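Local coordinates for ABC transporter substrate binding protein (Ribose) (Agrobacterium vitis S4, PDB 4WT7) that probably serves as the sugar-binding component of an ABC transporter, capturing a carbohydrate or sugar alcohol such as D-allitol, at residues S130-L141 with V271-A282. Sequence-based numbering, arbitrary orientation.
Sequences STSDNWGIGKDL and VAQQPAELGRQA. With X9X (D-allitol), chain C.
Ser132 and Gln273 face each other, CA atoms 7.1 Å apart, where two strand-to-helix connections run past one another in opposite senses, so that strand 129-131 lies beside helix 275-290 and strand 267-272 beside helix 134-148. Ser132 OG donates to Gln273 OE1 over 2.6 Å, in the carbonyl plane and on a lone pair. One water links Ser132 OG to Gln274 N; a second gives a hydrogen to Gln273 OE1 and accepts from Ser132 N and Asn134 ND2. With its oxygen gripped twice, the amide turns NE2 to donate to D-allitol OAB over 2.9 Å, with an N-H...O angle of 170°, and also to Asp251. The two connections are hinge crossovers between the lobes of a periplasmic binding protein, each leaving one sheet and entering a helix of the other lobe, and the sugar alcohol lies in the cleft between. Beyond Gln273, the Val271 side chain crosses those of Ile137 and Leu141 at a slant, CG1 3.8 Å from Ile137 CG1 and CG2 against Leu141 CB. Near strand 129-131, Leu278 CD2 lies against the backbone at Thr131 N. Gln281, its CG swung opposite the backbone N (chi1 -159°) and its chain extended, donates from NE2 to Ser130 OG over 3.0 Å, close to the amide plane.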
ATOM      1  N   SER A 130       4.270   5.207 -10.240  1.00  8.01           N
ATOM      2  CA  SER A 130       3.674   6.156  -9.302  1.00  8.03           C
ATOM      3  C   SER A 130       3.516   5.480  -7.942  1.00  8.00           C
ATOM      4  O   SER A 130       2.878   4.445  -7.825  1.00  8.02           O
ATOM      5  CB  SER A 130       2.307   6.657  -9.795  1.00  8.11           C
ATOM      6  OG  SER A 130       2.412   7.371 -11.005  1.00  8.16           O
ATOM      7  N   THR A 131       4.105   6.080  -6.916  1.00  8.09           N
ATOM      8  CA  THR A 131       4.241   5.415  -5.650  1.00  8.24           C
ATOM      9  C   THR A 131       4.596   6.482  -4.635  1.00  8.10           C
ATOM     10  O   THR A 131       5.143   7.518  -5.014  1.00  8.32           O
ATOM     11  CB  THR A 131       5.347   4.316  -5.735  1.00  8.04           C
ATOM     12  OG1 THR A 131       5.340   3.508  -4.563  1.00  8.48           O
ATOM     13  CG2 THR A 131       6.755   4.929  -5.877  1.00  8.10           C
ATOM     14  N   SER A 132       4.246   6.278  -3.367  1.00  8.02           N
ATOM     15  CA  SER A 132       4.801   7.122  -2.319  1.00  8.05           C
ATOM     16  C   SER A 132       6.303   6.860  -2.278  1.00  8.03           C
ATOM     17  O   SER A 132       6.753   5.862  -2.816  1.00  7.99           O
ATOM     18  CB  SER A 132       4.184   6.765  -0.947  1.00  8.12           C
ATOM     19  OG  SER A 132       2.788   7.041  -0.915  1.00  8.16           O
ATOM     20  N   ASP A 133       7.067   7.738  -1.636  1.00  8.43           N
ATOM     21  CA  ASP A 133       8.456   7.471  -1.330  1.00  8.73           C
ATOM     22  C   ASP A 133       8.446   6.568  -0.102  1.00  9.24           C
ATOM     23  O   ASP A 133       8.418   7.050   1.038  1.00  9.30           O
ATOM     24  CB  ASP A 133       9.191   8.763  -1.025  1.00  8.50           C
ATOM     25  CG  ASP A 133      10.564   8.553  -0.432  1.00 10.13           C
ATOM     26  OD1 ASP A 133      10.932   7.424  -0.040  1.00  9.43           O
ATOM     27  OD2 ASP A 133      11.320   9.559  -0.377  1.00 12.14           O
ATOM     28  N   ASN A 134       8.455   5.269  -0.354  1.00  8.09           N
ATOM     29  CA  ASN A 134       8.315   4.284   0.705  1.00  8.16           C
ATOM     30  C   ASN A 134       9.523   4.121   1.614  1.00  8.24           C
ATOM     31  O   ASN A 134       9.407   3.612   2.709  1.00  8.33           O
ATOM     32  CB  ASN A 134       7.869   2.962   0.102  1.00  8.13           C
ATOM     33  CG  ASN A 134       6.441   3.038  -0.324  1.00  8.11           C
ATOM     34  OD1 ASN A 134       5.562   3.200   0.514  1.00  8.18           O
ATOM     35  ND2 ASN A 134       6.201   3.033  -1.619  1.00  8.04           N
ATOM     36  N   TRP A 135      10.667   4.626   1.196  1.00  8.22           N
ATOM     37  CA  TRP A 135      11.787   4.684   2.109  1.00  8.32           C
ATOM     38  C   TRP A 135      11.485   5.673   3.236  1.00  8.42           C
ATOM     39  O   TRP A 135      11.690   5.367   4.424  1.00  8.54           O
ATOM     40  CB  TRP A 135      13.032   5.050   1.334  1.00  8.29           C
ATOM     41  CG  TRP A 135      13.412   3.964   0.358  1.00  8.22           C
ATOM     42  CD1 TRP A 135      14.152   2.860   0.645  1.00  8.26           C
ATOM     43  CD2 TRP A 135      13.070   3.865  -1.035  1.00  8.11           C
ATOM     44  NE1 TRP A 135      14.309   2.102  -0.459  1.00  8.18           N
ATOM     45  CE2 TRP A 135      13.661   2.694  -1.520  1.00  8.08           C
ATOM     46  CE3 TRP A 135      12.354   4.680  -1.931  1.00  8.05           C
ATOM     47  CZ2 TRP A 135      13.525   2.259  -2.856  1.00  8.00           C
ATOM     48  CZ3 TRP A 135      12.225   4.259  -3.265  1.00  7.97           C
ATOM     49  CH2 TRP A 135      12.809   3.060  -3.708  1.00  7.95           C
ATOM     50  N   GLY A 136      10.955   6.831   2.851  1.00  8.39           N
ATOM     51  CA  GLY A 136      10.527   7.868   3.796  1.00  8.48           C
ATOM     52  C   GLY A 136       9.429   7.329   4.697  1.00  8.53           C
ATOM     53  O   GLY A 136       9.541   7.420   5.911  1.00  8.67           O
ATOM     54  N   ILE A 137       8.376   6.761   4.099  1.00  8.45           N
ATOM     55  CA  ILE A 137       7.287   6.178   4.867  1.00  8.52           C
ATOM     56  C   ILE A 137       7.793   5.169   5.895  1.00  8.64           C
ATOM     57  O   ILE A 137       7.464   5.235   7.087  1.00  8.77           O
ATOM     58  CB  ILE A 137       6.288   5.477   3.944  1.00  8.43           C
ATOM     59  CG1 ILE A 137       5.380   6.524   3.297  1.00  8.38           C
ATOM     60  CG2 ILE A 137       5.422   4.478   4.735  1.00  8.53           C
ATOM     61  CD1 ILE A 137       4.338   5.937   2.383  1.00  8.32           C
ATOM     62  N   GLY A 138       8.584   4.213   5.428  1.00  8.60           N
ATOM     63  CA  GLY A 138       8.945   3.103   6.276  1.00  8.72           C
ATOM     64  C   GLY A 138       9.848   3.562   7.382  1.00  8.86           C
ATOM     65  O   GLY A 138       9.697   3.115   8.517  1.00  9.02           O
ATOM     66  N   LYS A 139      10.770   4.475   7.080  1.00  9.44           N
ATOM     67  CA  LYS A 139      11.662   4.995   8.121  1.00 12.54           C
ATOM     68  C   LYS A 139      10.902   5.857   9.167  1.00 10.83           C
ATOM     69  O   LYS A 139      11.141   5.785  10.388  1.00 10.79           O
ATOM     70  CB  LYS A 139      12.786   5.812   7.454  1.00 13.66           C
ATOM     71  CG  LYS A 139      13.261   6.985   8.302  1.00 15.60           C
ATOM     72  CD  LYS A 139      13.883   8.069   7.474  1.00 13.37           C
ATOM     73  CE  LYS A 139      12.888   9.097   7.027  1.00 10.90           C
ATOM     74  NZ  LYS A 139      13.176  10.391   7.692  1.00 11.12           N
ATOM     75  N   ASP A 140      10.016   6.710   8.681  1.00  9.55           N
ATOM     76  CA  ASP A 140       9.259   7.549   9.558  1.00  9.42           C
ATOM     77  C   ASP A 140       8.386   6.712  10.489  1.00 10.66           C
ATOM     78  O   ASP A 140       8.284   7.014  11.669  1.00  9.71           O
ATOM     79  CB  ASP A 140       8.380   8.523   8.759  1.00 11.98           C
ATOM     80  CG  ASP A 140       9.179   9.647   8.093  1.00 10.13           C
ATOM     81  OD1 ASP A 140      10.312   9.975   8.525  1.00  9.38           O
ATOM     82  OD2 ASP A 140       8.650  10.198   7.115  1.00 10.67           O
ATOM     83  N   LEU A 141       7.711   5.700   9.951  1.00  9.16           N
ATOM     84  CA  LEU A 141       6.869   4.852  10.777  1.00  9.29           C
ATOM     85  C   LEU A 141       7.745   4.141  11.838  1.00  9.48           C
ATOM     86  O   LEU A 141       7.458   4.167  13.046  1.00  9.68           O
ATOM     87  CB  LEU A 141       6.095   3.849   9.905  1.00  9.18           C
ATOM     88  CG  LEU A 141       5.096   2.934  10.597  1.00  9.32           C
ATOM     89  CD1 LEU A 141       4.067   3.815  11.255  1.00  9.40           C
ATOM     90  CD2 LEU A 141       4.418   1.980   9.610  1.00  9.22           C
ATOM     91  N   VAL A 271       0.662   6.053   8.500  1.00 10.60           N
ATOM     92  CA  VAL A 271       1.125   7.000   7.477  1.00 10.25           C
ATOM     93  C   VAL A 271       0.108   7.067   6.330  1.00 10.04           C
ATOM     94  O   VAL A 271      -0.092   6.108   5.569  1.00  9.89           O
ATOM     95  CB  VAL A 271       2.531   6.641   6.933  1.00 10.01           C
ATOM     96  CG1 VAL A 271       2.974   7.704   5.936  1.00  9.74           C
ATOM     97  CG2 VAL A 271       3.563   6.517   8.093  1.00 10.32           C
ATOM     98  N   ALA A 272      -0.535   8.213   6.202  1.00 10.09           N
ATOM     99  CA  ALA A 272      -1.554   8.361   5.184  1.00 10.41           C
ATOM    100  C   ALA A 272      -0.896   8.499   3.821  1.00 11.29           C
ATOM    101  O   ALA A 272       0.084   9.262   3.644  1.00  9.67           O
ATOM    102  CB  ALA A 272      -2.427   9.536   5.467  1.00 10.34           C
ATOM    103  N   GLN A 273      -1.451   7.752   2.887  1.00 11.80           N
ATOM    104  CA  GLN A 273      -1.153   7.906   1.474  1.00  9.21           C
ATOM    105  C   GLN A 273      -2.267   8.633   0.766  1.00 11.03           C
ATOM    106  O   GLN A 273      -3.311   8.946   1.368  1.00 10.63           O
ATOM    107  CB  GLN A 273      -1.005   6.533   0.846  1.00  9.11           C
ATOM    108  CG  GLN A 273       0.176   5.782   1.362  1.00  9.05           C
ATOM    109  CD  GLN A 273       0.601   4.646   0.416  1.00 10.92           C
ATOM    110  OE1 GLN A 273       1.354   4.867  -0.524  1.00 10.90           O
ATOM    111  NE2 GLN A 273       0.086   3.449   0.653  1.00  9.28           N
ATOM    112  N   GLN A 274      -2.048   8.876  -0.527  1.00  9.55           N
ATOM    113  CA  GLN A 274      -2.978   9.622  -1.376  1.00  9.25           C
ATOM    114  C   GLN A 274      -3.276   8.804  -2.642  1.00  9.17           C
ATOM    115  O   GLN A 274      -2.764   9.103  -3.733  1.00  9.00           O
ATOM    116  CB  GLN A 274      -2.367  10.958  -1.742  1.00  9.19           C
ATOM    117  CG  GLN A 274      -1.991  11.794  -0.532  1.00  9.33           C
ATOM    118  CD  GLN A 274      -1.704  13.265  -0.886  1.00 12.37           C
ATOM    119  OE1 GLN A 274      -2.635  14.046  -1.118  1.00  9.73           O
ATOM    120  NE2 GLN A 274      -0.422  13.657  -0.879  1.00  9.32           N
ATOM    121  N   PRO A 275      -4.076   7.752  -2.489  1.00  9.36           N
ATOM    122  CA  PRO A 275      -4.334   6.838  -3.604  1.00  9.87           C
ATOM    123  C   PRO A 275      -5.087   7.498  -4.766  1.00  9.52           C
ATOM    124  O   PRO A 275      -4.780   7.246  -5.932  1.00  9.42           O
ATOM    125  CB  PRO A 275      -5.134   5.708  -2.951  1.00 10.98           C
ATOM    126  CG  PRO A 275      -5.642   6.304  -1.610  1.00 10.73           C
ATOM    127  CD  PRO A 275      -4.528   7.190  -1.200  1.00  9.59           C
ATOM    128  N   ALA A 276      -6.055   8.347  -4.490  1.00  9.85           N
ATOM    129  CA  ALA A 276      -6.701   8.998  -5.622  1.00 11.02           C
ATOM    130  C   ALA A 276      -5.659   9.846  -6.398  1.00  9.94           C
ATOM    131  O   ALA A 276      -5.606   9.796  -7.634  1.00  9.72           O
ATOM    132  CB  ALA A 276      -7.897   9.800  -5.179  1.00 10.48           C
ATOM    133  N   GLU A 277      -4.802  10.567  -5.678  1.00 14.92           N
ATOM    134  CA  GLU A 277      -3.740  11.324  -6.348  1.00 11.94           C
ATOM    135  C   GLU A 277      -2.795  10.418  -7.134  1.00 11.77           C
ATOM    136  O   GLU A 277      -2.423  10.733  -8.249  1.00 12.76           O
ATOM    137  CB  GLU A 277      -2.924  12.179  -5.381  1.00 11.02           C
ATOM    138  CG  GLU A 277      -3.657  13.390  -4.856  1.00 15.79           C
ATOM    139  CD  GLU A 277      -4.047  14.368  -5.958  1.00 15.12           C
ATOM    140  OE1 GLU A 277      -3.313  14.445  -6.973  1.00 13.69           O
ATOM    141  OE2 GLU A 277      -5.112  15.025  -5.808  1.00 16.26           O
ATOM    142  N   LEU A 278      -2.392   9.296  -6.552  1.00  8.86           N
ATOM    143  CA  LEU A 278      -1.526   8.369  -7.265  1.00  8.67           C
ATOM    144  C   LEU A 278      -2.149   7.906  -8.575  1.00  8.82           C
ATOM    145  O   LEU A 278      -1.479   7.857  -9.598  1.00  8.74           O
ATOM    146  CB  LEU A 278      -1.197   7.153  -6.395  1.00  8.60           C
ATOM    147  CG  LEU A 278      -0.086   7.468  -5.407  1.00  8.43           C
ATOM    148  CD1 LEU A 278      -0.197   6.555  -4.180  1.00  8.57           C
ATOM    149  CD2 LEU A 278       1.273   7.359  -6.086  1.00  8.26           C
ATOM    150  N   GLY A 279      -3.418   7.532  -8.537  1.00 10.26           N
ATOM    151  CA  GLY A 279      -4.110   7.112  -9.746  1.00 11.44           C
ATOM    152  C   GLY A 279      -4.174   8.201 -10.810  1.00 11.50           C
ATOM    153  O   GLY A 279      -3.921   7.950 -11.994  1.00 12.45           O
ATOM    154  N   ARG A 280      -4.510   9.419 -10.407  1.00 13.14           N
ATOM    155  CA  ARG A 280      -4.511  10.536 -11.362  1.00 12.30           C
ATOM    156  C   ARG A 280      -3.138  10.812 -11.919  1.00 12.56           C
ATOM    157  O   ARG A 280      -2.978  11.044 -13.109  1.00 13.94           O
ATOM    158  CB  ARG A 280      -5.095  11.812 -10.731  1.00 14.33           C
ATOM    159  CG  ARG A 280      -6.598  11.820 -10.755  1.00 19.30           C
ATOM    160  CD  ARG A 280      -7.167  13.182 -10.334  1.00 18.61           C
ATOM    161  NE  ARG A 280      -6.858  13.492  -8.943  1.00 17.84           N
ATOM    162  CZ  ARG A 280      -7.505  12.994  -7.883  1.00 20.54           C
ATOM    163  NH1 ARG A 280      -8.508  12.134  -8.034  1.00 19.69           N
ATOM    164  NH2 ARG A 280      -7.135  13.359  -6.655  1.00 19.46           N
ATOM    165  N   GLN A 281      -2.129  10.754 -11.072  1.00 15.02           N
ATOM    166  CA  GLN A 281      -0.782  10.942 -11.560  1.00 14.28           C
ATOM    167  C   GLN A 281      -0.422   9.935 -12.634  1.00 13.18           C
ATOM    168  O   GLN A 281       0.141  10.295 -13.689  1.00 14.41           O
ATOM    169  CB  GLN A 281       0.219  10.824 -10.436  1.00 15.04           C
ATOM    170  CG  GLN A 281       1.504  11.512 -10.806  1.00 17.31           C
ATOM    171  CD  GLN A 281       2.587  11.249  -9.809  1.00 19.48           C
ATOM    172  OE1 GLN A 281       3.106  12.183  -9.190  1.00 19.03           O
ATOM    173  NE2 GLN A 281       2.960   9.972  -9.651  1.00 19.39           N
ATOM    174  N   ALA A 282      -0.740   8.668 -12.374  1.00  8.87           N
ATOM    175  CA  ALA A 282      -0.401   7.622 -13.343  1.00  8.92           C
ATOM    176  C   ALA A 282      -0.974   8.000 -14.720  1.00  9.22           C
ATOM    177  O   ALA A 282      -0.260   7.983 -15.712  1.00  9.26           O
ATOM    178  CB  ALA A 282      -0.919   6.258 -12.897  1.00  8.98           C
TER
HETATM  179  OAA X9X C 401      -0.370  -4.986  -1.207  1.00 12.22           O
HETATM  180  CAG X9X C 401      -1.130  -4.662  -0.099  1.00  5.73           C
HETATM  181  CAI X9X C 401      -1.268  -3.223   0.274  1.00  5.41           C
HETATM  182  OAC X9X C 401      -0.074  -2.698   0.803  1.00  9.79           O
HETATM  183  CAK X9X C 401      -1.845  -2.421  -0.856  1.00  1.73           C
HETATM  184  OAE X9X C 401      -2.998  -3.075  -1.222  1.00 10.31           O
HETATM  185  CAL X9X C 401      -2.273  -1.024  -0.400  1.00 12.27           C
HETATM  186  OAF X9X C 401      -3.163  -1.089   0.660  1.00  9.48           O
HETATM  187  CAJ X9X C 401      -1.170  -0.021  -0.131  1.00  8.59           C
HETATM  188  OAD X9X C 401      -0.592  -0.142   1.123  1.00 10.55           O
HETATM  189  CAH X9X C 401      -0.093   0.074  -1.192  1.00  7.04           C
HETATM  190  OAB X9X C 401       0.521   1.338  -1.318  1.00 10.03           O
HETATM  191  O   HOH W   1       0.813   9.123  -1.085  1.00  5.07           O
HETATM  192  O   HOH W   2       3.207   3.706  -2.241  1.00  6.34           O